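Local coordinates for protein aldehyde dehydrogenase (Burkholderia thailandensis, PDB 5J6B) that probably oxidises aldehydes to carboxylic acids with NADP as the coenzyme, as a four-chain member of the aldehyde dehydrogenase family captured here with NADPH, at residues 56-61 against 179-184; 318-323 against 329-334. One frame throughout, in Å; residues are numbered along the deposited sequence.

Contact 1: 56-61 against 179-184; sequences AAAVGA and GCPFVL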
ATOM      1  N   ALA A  56      31.115  19.317   3.473  1.00 23.98           N
ATOM      2  CA  ALA A  56      32.088  18.347   2.973  1.00 20.91           C
ATOM      3  C   ALA A  56      32.008  17.038   3.754  1.00 25.15           C
ATOM      4  O   ALA A  56      32.011  15.950   3.161  1.00 21.96           O
ATOM      5  CB  ALA A  56      33.506  18.931   3.024  1.00 22.05           C
ATOM      6  N   ALA A  57      31.921  17.124   5.088  1.00 20.13           N
ATOM      7  CA  ALA A  57      31.813  15.916   5.904  1.00 20.54           C
ATOM      8  C   ALA A  57      30.513  15.168   5.634  1.00 18.86           C
ATOM      9  O   ALA A  57      30.474  13.932   5.719  1.00 18.66           O
ATOM     10  CB  ALA A  57      31.920  16.268   7.389  1.00 23.42           C
ATOM     11  N   ALA A  58      29.437  15.894   5.310  1.00 18.27           N
ATOM     12  CA  ALA A  58      28.180  15.225   4.988  1.00 23.81           C
ATOM     13  C   ALA A  58      28.317  14.413   3.710  1.00 21.74           C
ATOM     14  O   ALA A  58      27.861  13.266   3.650  1.00 22.75           O
ATOM     15  CB  ALA A  58      27.046  16.243   4.866  1.00 18.01           C
ATOM     16  N   VAL A  59      28.962  14.985   2.687  1.00 19.66           N
ATOM     17  CA  VAL A  59      29.225  14.241   1.457  1.00 22.35           C
ATOM     18  C   VAL A  59      29.994  12.963   1.766  1.00 21.58           C
ATOM     19  O   VAL A  59      29.630  11.871   1.314  1.00 20.21           O
ATOM     20  CB  VAL A  59      29.983  15.121   0.445  1.00 22.06           C
ATOM     21  CG1 VAL A  59      30.391  14.298  -0.775  1.00 20.23           C
ATOM     22  CG2 VAL A  59      29.130  16.319   0.040  1.00 19.45           C
ATOM     23  N   GLY A  60      31.059  13.078   2.559  1.00 22.82           N
ATOM     24  CA  GLY A  60      31.886  11.927   2.876  1.00 28.13           C
ATOM     25  C   GLY A  60      31.172  10.861   3.677  1.00 25.58           C
ATOM     26  O   GLY A  60      31.560   9.692   3.619  1.00 23.16           O
ATOM     27  N   ALA A  61      30.118  11.230   4.401  1.00 22.47           N
ATOM     28  CA  ALA A  61      29.399  10.289   5.253  1.00 24.08           C
ATOM     29  C   ALA A  61      28.316   9.502   4.522  1.00 22.18           C
ATOM     30  O   ALA A  61      27.735   8.588   5.120  1.00 17.42           O
ATOM     31  CB  ALA A  61      28.764  11.032   6.435  1.00 23.96           C
ATOM     32  N   GLY A 179      18.618   7.561   6.394  1.00 18.77           N
ATOM     33  CA  GLY A 179      20.035   7.465   6.085  1.00 20.05           C
ATOM     34  C   GLY A 179      20.608   8.641   5.319  1.00 19.10           C
ATOM     35  O   GLY A 179      21.577   8.473   4.569  1.00 17.76           O
ATOM     36  N   CYS A 180      20.037   9.851   5.493  1.00 15.94           N
ATOM     37  CA  CYS A 180      20.624  11.041   4.875  1.00 15.68           C
ATOM     38  C   CYS A 180      21.507  11.760   5.869  1.00 16.90           C
ATOM     39  O   CYS A 180      21.068  12.018   7.000  1.00 15.69           O
ATOM     40  CB  CYS A 180      19.551  12.012   4.410  1.00 15.11           C
ATOM     41  SG  CYS A 180      18.511  11.350   3.143  1.00 21.26           S
ATOM     42  N   PRO A 181      22.718  12.136   5.489  1.00 15.12           N
ATOM     43  CA  PRO A 181      23.476  13.073   6.329  1.00 19.10           C
ATOM     44  C   PRO A 181      22.828  14.443   6.232  1.00 15.94           C
ATOM     45  O   PRO A 181      22.171  14.767   5.243  1.00 14.98           O
ATOM     46  CB  PRO A 181      24.881  13.062   5.718  1.00 19.94           C
ATOM     47  CG  PRO A 181      24.682  12.630   4.312  1.00 21.96           C
ATOM     48  CD  PRO A 181      23.420  11.778   4.250  1.00 16.71           C
ATOM     49  N   PHE A 182      22.976  15.245   7.281  1.00 18.58           N
ATOM     50  CA  PHE A 182      22.308  16.539   7.250  1.00 22.12           C
ATOM     51  C   PHE A 182      23.119  17.573   8.011  1.00 17.53           C
ATOM     52  O   PHE A 182      23.943  17.247   8.871  1.00 18.04           O
ATOM     53  CB  PHE A 182      20.882  16.459   7.823  1.00 21.05           C
ATOM     54  CG  PHE A 182      20.838  16.154   9.292  1.00 13.24           C
ATOM     55  CD1 PHE A 182      20.956  17.177  10.236  1.00 14.66           C
ATOM     56  CD2 PHE A 182      20.682  14.850   9.731  1.00 13.13           C
ATOM     57  CE1 PHE A 182      20.930  16.903  11.604  1.00 19.53           C
ATOM     58  CE2 PHE A 182      20.657  14.557  11.110  1.00 18.25           C
ATOM     59  CZ  PHE A 182      20.772  15.591  12.044  1.00 14.85           C
ATOM     60  N   VAL A 183      22.858  18.837   7.685  1.00 18.51           N
ATOM     61  CA  VAL A 183      23.383  19.987   8.407  1.00 20.43           C
ATOM     62  C   VAL A 183      22.187  20.824   8.843  1.00 26.41           C
ATOM     63  O   VAL A 183      21.443  21.330   7.995  1.00 18.14           O
ATOM     64  CB  VAL A 183      24.349  20.819   7.544  1.00 17.17           C
ATOM     65  CG1 VAL A 183      24.975  21.937   8.387  1.00 16.99           C
ATOM     66  CG2 VAL A 183      25.439  19.938   6.944  1.00 18.84           C
ATOM     67  N   LEU A 184      21.998  20.970  10.153  1.00 21.90           N
ATOM     68  CA  LEU A 184      20.849  21.697  10.685  1.00 22.98           C
ATOM     69  C   LEU A 184      21.260  23.089  11.146  1.00 15.80           C
ATOM     70  O   LEU A 184      22.213  23.233  11.916  1.00 15.39           O
ATOM     71  CB  LEU A 184      20.206  20.942  11.850  1.00 14.60           C
ATOM     72  CG  LEU A 184      19.167  21.725  12.661  1.00 17.67           C
ATOM     73  CD1 LEU A 184      17.910  22.082  11.812  1.00 14.31           C
ATOM     74  CD2 LEU A 184      18.786  20.924  13.910  1.00 22.11           C
TER

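Contact 2: 318-323 against 329-334; sequences RSLKMG and ATFVGP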
ATOM      1  N   ARG A 318     -10.727  36.342  28.846  1.00 21.88           N
ATOM      2  CA  ARG A 318     -10.384  37.159  30.010  1.00 25.78           C
ATOM      3  C   ARG A 318      -9.725  36.348  31.115  1.00 24.78           C
ATOM      4  O   ARG A 318      -8.891  36.881  31.852  1.00 21.36           O
ATOM      5  CB  ARG A 318     -11.633  37.853  30.551  1.00 23.57           C
ATOM      6  CG  ARG A 318     -12.043  39.028  29.705  1.00 30.50           C
ATOM      7  CD  ARG A 318     -13.290  39.697  30.217  1.00 34.44           C
ATOM      8  NE  ARG A 318     -13.509  40.937  29.486  1.00 40.48           N
ATOM      9  CZ  ARG A 318     -14.695  41.510  29.326  1.00 40.68           C
ATOM     10  NH1 ARG A 318     -15.783  40.950  29.844  1.00 34.85           N
ATOM     11  NH2 ARG A 318     -14.790  42.641  28.644  1.00 40.48           N
ATOM     12  N   SER A 319     -10.086  35.071  31.253  1.00 25.53           N
ATOM     13  CA  SER A 319      -9.565  34.246  32.336  1.00 28.61           C
ATOM     14  C   SER A 319      -8.102  33.852  32.150  1.00 31.45           C
ATOM     15  O   SER A 319      -7.478  33.398  33.114  1.00 27.67           O
ATOM     16  CB  SER A 319     -10.395  32.973  32.475  1.00 26.07           C
ATOM     17  OG  SER A 319     -10.121  32.078  31.404  1.00 26.34           O
ATOM     18  N   LEU A 320      -7.547  33.989  30.947  1.00 20.82           N
ATOM     19  CA  LEU A 320      -6.217  33.456  30.663  1.00 20.93           C
ATOM     20  C   LEU A 320      -5.131  34.280  31.363  1.00 23.30           C
ATOM     21  O   LEU A 320      -5.030  35.494  31.163  1.00 23.78           O
ATOM     22  CB  LEU A 320      -5.985  33.427  29.156  1.00 18.98           C
ATOM     23  CG  LEU A 320      -6.956  32.522  28.399  1.00 21.53           C
ATOM     24  CD1 LEU A 320      -6.622  32.523  26.938  1.00 23.46           C
ATOM     25  CD2 LEU A 320      -6.906  31.111  28.959  1.00 26.08           C
ATOM     26  N   LYS A 321      -4.299  33.612  32.160  1.00 20.91           N
ATOM     27  CA  LYS A 321      -3.266  34.295  32.941  1.00 18.72           C
ATOM     28  C   LYS A 321      -2.057  34.619  32.062  1.00 22.53           C
ATOM     29  O   LYS A 321      -1.498  33.736  31.398  1.00 25.58           O
ATOM     30  CB  LYS A 321      -2.850  33.422  34.125  1.00 29.90           C
ATOM     31  CG  LYS A 321      -1.812  34.042  35.049  1.00 31.08           C
ATOM     32  CD  LYS A 321      -2.454  34.965  36.069  1.00 34.79           C
ATOM     33  CE  LYS A 321      -1.422  35.463  37.076  1.00 35.36           C
ATOM     34  NZ  LYS A 321      -0.369  36.263  36.399  1.00 35.92           N
ATOM     35  N   MET A 322      -1.668  35.889  32.048  1.00 21.14           N
ATOM     36  CA  MET A 322      -0.475  36.357  31.356  1.00 20.29           C
ATOM     37  C   MET A 322       0.632  36.607  32.380  1.00 22.30           C
ATOM     38  O   MET A 322       0.363  37.103  33.477  1.00 23.27           O
ATOM     39  CB  MET A 322      -0.787  37.640  30.580  1.00 25.20           C
ATOM     40  CG  MET A 322       0.340  38.161  29.714  1.00 28.28           C
ATOM     41  SD  MET A 322      -0.070  39.687  28.813  1.00 31.30           S
ATOM     42  CE  MET A 322      -0.484  40.800  30.152  1.00 39.68           C
ATOM     43  N   GLY A 323       1.867  36.263  32.030  1.00 21.09           N
ATOM     44  CA  GLY A 323       2.958  36.561  32.963  1.00 28.05           C
ATOM     45  C   GLY A 323       4.212  35.757  32.645  1.00 20.20           C
ATOM     46  O   GLY A 323       4.442  35.363  31.500  1.00 24.36           O
ATOM     47  N   ALA A 329       1.241  28.679  36.316  1.00 17.59           N
ATOM     48  CA  ALA A 329      -0.069  29.276  36.118  1.00 26.34           C
ATOM     49  C   ALA A 329      -0.141  30.095  34.836  1.00 31.49           C
ATOM     50  O   ALA A 329      -1.245  30.356  34.343  1.00 31.02           O
ATOM     51  CB  ALA A 329      -0.422  30.146  37.324  1.00 24.54           C
ATOM     52  N   THR A 330       1.000  30.502  34.276  1.00 23.88           N
ATOM     53  CA  THR A 330       0.975  31.343  33.081  1.00 19.42           C
ATOM     54  C   THR A 330       0.533  30.542  31.860  1.00 22.65           C
ATOM     55  O   THR A 330       1.051  29.455  31.587  1.00 21.88           O
ATOM     56  CB  THR A 330       2.350  31.974  32.835  1.00 17.87           C
ATOM     57  OG1 THR A 330       2.617  32.939  33.859  1.00 22.03           O
ATOM     58  CG2 THR A 330       2.400  32.683  31.460  1.00 18.98           C
ATOM     59  N   PHE A 331      -0.437  31.080  31.118  1.00 21.94           N
ATOM     60  CA  PHE A 331      -0.775  30.534  29.810  1.00 17.70           C
ATOM     61  C   PHE A 331      -0.296  31.412  28.664  1.00 20.18           C
ATOM     62  O   PHE A 331       0.066  30.891  27.605  1.00 19.93           O
ATOM     63  CB  PHE A 331      -2.293  30.332  29.689  1.00 27.39           C
ATOM     64  CG  PHE A 331      -2.715  29.555  28.458  1.00 33.05           C
ATOM     65  CD1 PHE A 331      -2.321  28.236  28.287  1.00 37.16           C
ATOM     66  CD2 PHE A 331      -3.510  30.142  27.480  1.00 29.37           C
ATOM     67  CE1 PHE A 331      -2.712  27.517  27.159  1.00 37.41           C
ATOM     68  CE2 PHE A 331      -3.904  29.427  26.357  1.00 27.12           C
ATOM     69  CZ  PHE A 331      -3.506  28.120  26.196  1.00 29.81           C
ATOM     70  N   VAL A 332      -0.269  32.726  28.860  1.00 20.15           N
ATOM     71  CA  VAL A 332       0.159  33.679  27.843  1.00 20.94           C
ATOM     72  C   VAL A 332       1.498  34.249  28.285  1.00 22.73           C
ATOM     73  O   VAL A 332       1.555  35.084  29.196  1.00 23.41           O
ATOM     74  CB  VAL A 332      -0.873  34.796  27.633  1.00 18.43           C
ATOM     75  CG1 VAL A 332      -0.377  35.779  26.565  1.00 17.74           C
ATOM     76  CG2 VAL A 332      -2.251  34.204  27.272  1.00 16.89           C
ATOM     77  N   GLY A 333       2.576  33.795  27.651  1.00 17.26           N
ATOM     78  CA  GLY A 333       3.896  34.316  27.925  1.00 22.05           C
ATOM     79  C   GLY A 333       4.207  35.469  26.997  1.00 21.08           C
ATOM     80  O   GLY A 333       3.343  35.927  26.241  1.00 19.02           O
ATOM     81  N   PRO A 334       5.447  35.953  27.017  1.00 18.93           N
ATOM     82  CA  PRO A 334       5.816  37.051  26.120  1.00 19.49           C
ATOM     83  C   PRO A 334       5.819  36.588  24.676  1.00 24.10           C
ATOM     84  O   PRO A 334       6.082  35.419  24.373  1.00 21.01           O
ATOM     85  CB  PRO A 334       7.236  37.417  26.575  1.00 20.51           C
ATOM     86  CG  PRO A 334       7.785  36.100  27.018  1.00 20.48           C
ATOM     87  CD  PRO A 334       6.619  35.435  27.747  1.00 19.11           C
TER
HETATM   88  O   HOH W   1       1.640  34.253  35.762  1.00 24.49           O

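Contact 1: 56-61 against 179-184
Pro181 presents the outer edge of its ring to Ala58, and most of the contact lies between these two residues. CG of Pro181 comes to 3.3 Å from Ala58 O, while Pro181 CB lies 3.9 Å from the methyl carbon Ala58 CB. The carbonyl that meets this edge is already employed in the helix, where Ala58 O accepts from Ala61 N at 3.1 Å. One turn along, Ala61 CB comes in from the opposite side of the ring plane to Ala58 CB, at a looser 4.4 Å from Pro181 CB. The small side chains of Ala58 and Ala61 are consistent with the close approach, Ala58 CA lying 5.3 Å from Pro181 CA. Gln62 and Leu65 of the same helix carry the cover of the proline further.

Beyond Pro181 the side chains alternate. Val183 points to the helix, and its CG1 is anti to the backbone N (chi1 -175°), which turns CG2 toward the helix; Val183 also touches Ala54. Phe182 points the other way: with CG between its own N and carbonyl carbon (chi1 67°), the ring packs on Val172, Ala175 and Leu176. Helices 48-66 and 164-178 thus cover opposite faces of strand 182-185, which ends a beta-alpha-beta crossover from parallel strand 155-158, the layering of the Rossmann-like coenzyme-binding domain of aldehyde dehydrogenases.

Contact 2: 318-323 against 329-334
Lys321 O takes two backbone donors from the facing chain, Val332 N at 3.0 Å and Phe331 N at 2.9 Å. The first bond is nearly straight (169° at the hydrogen), the second more bent (153°). Gly323 N returns a bond to Val332 O at 3.1 Å, and Met322 CA adds a CA-H...O contact to Val332 O at 3.2 Å. The Val332 N and Gly323 N bonds make a single beta bridge, Met322 with Val332, to which the others add.

Leu320 and Phe331 run side by side, with Leu320 CD2 3.8 Å from Phe331 CD2. Met322, its CG anti to the backbone N (chi1 -175°), brings CG to 4.0 Å from Val332 CG1. Thr330 turns its methyl toward Gly323, CG2 lying 3.4 Å from Gly323 O, while its hydroxyl bonds to Asp324 O in the intervening loop. The Lys321 chain bends back so that NZ reaches Met322 O from above the carbonyl plane, and a water accepts from Lys321 NZ at 2.9 Å and donates to Thr330 OG1.

Further out, Tyr286 of helix 274-286 touches Leu320 and Phe331, while strand 368-375 meets Leu320 and Met322. Beside them, the bridge closes the loop between helices 303-319 and 338-353.

In the fold
Contact 1 is buried and purely apolar in its side chains: it joins parts of the chain 118 residues apart, packing helix 48-66 on the approach to strand 182-185 of the six-stranded sheet. Contact 2 is local and only partly buried, closing a short loop between two helices, and it relies on backbone hydrogen bonds with apolar side chains on one flank and an exposed lysine. They share no helix or strand, lie on opposite sides of the chain's centre, and follow one another in sequence. The centres of contact 1 and contact 2 are about 42 Å apart. Contact 2 packs against strand 368-375, which belongs to a different sheet. No other subunit of the tetramer touches either one.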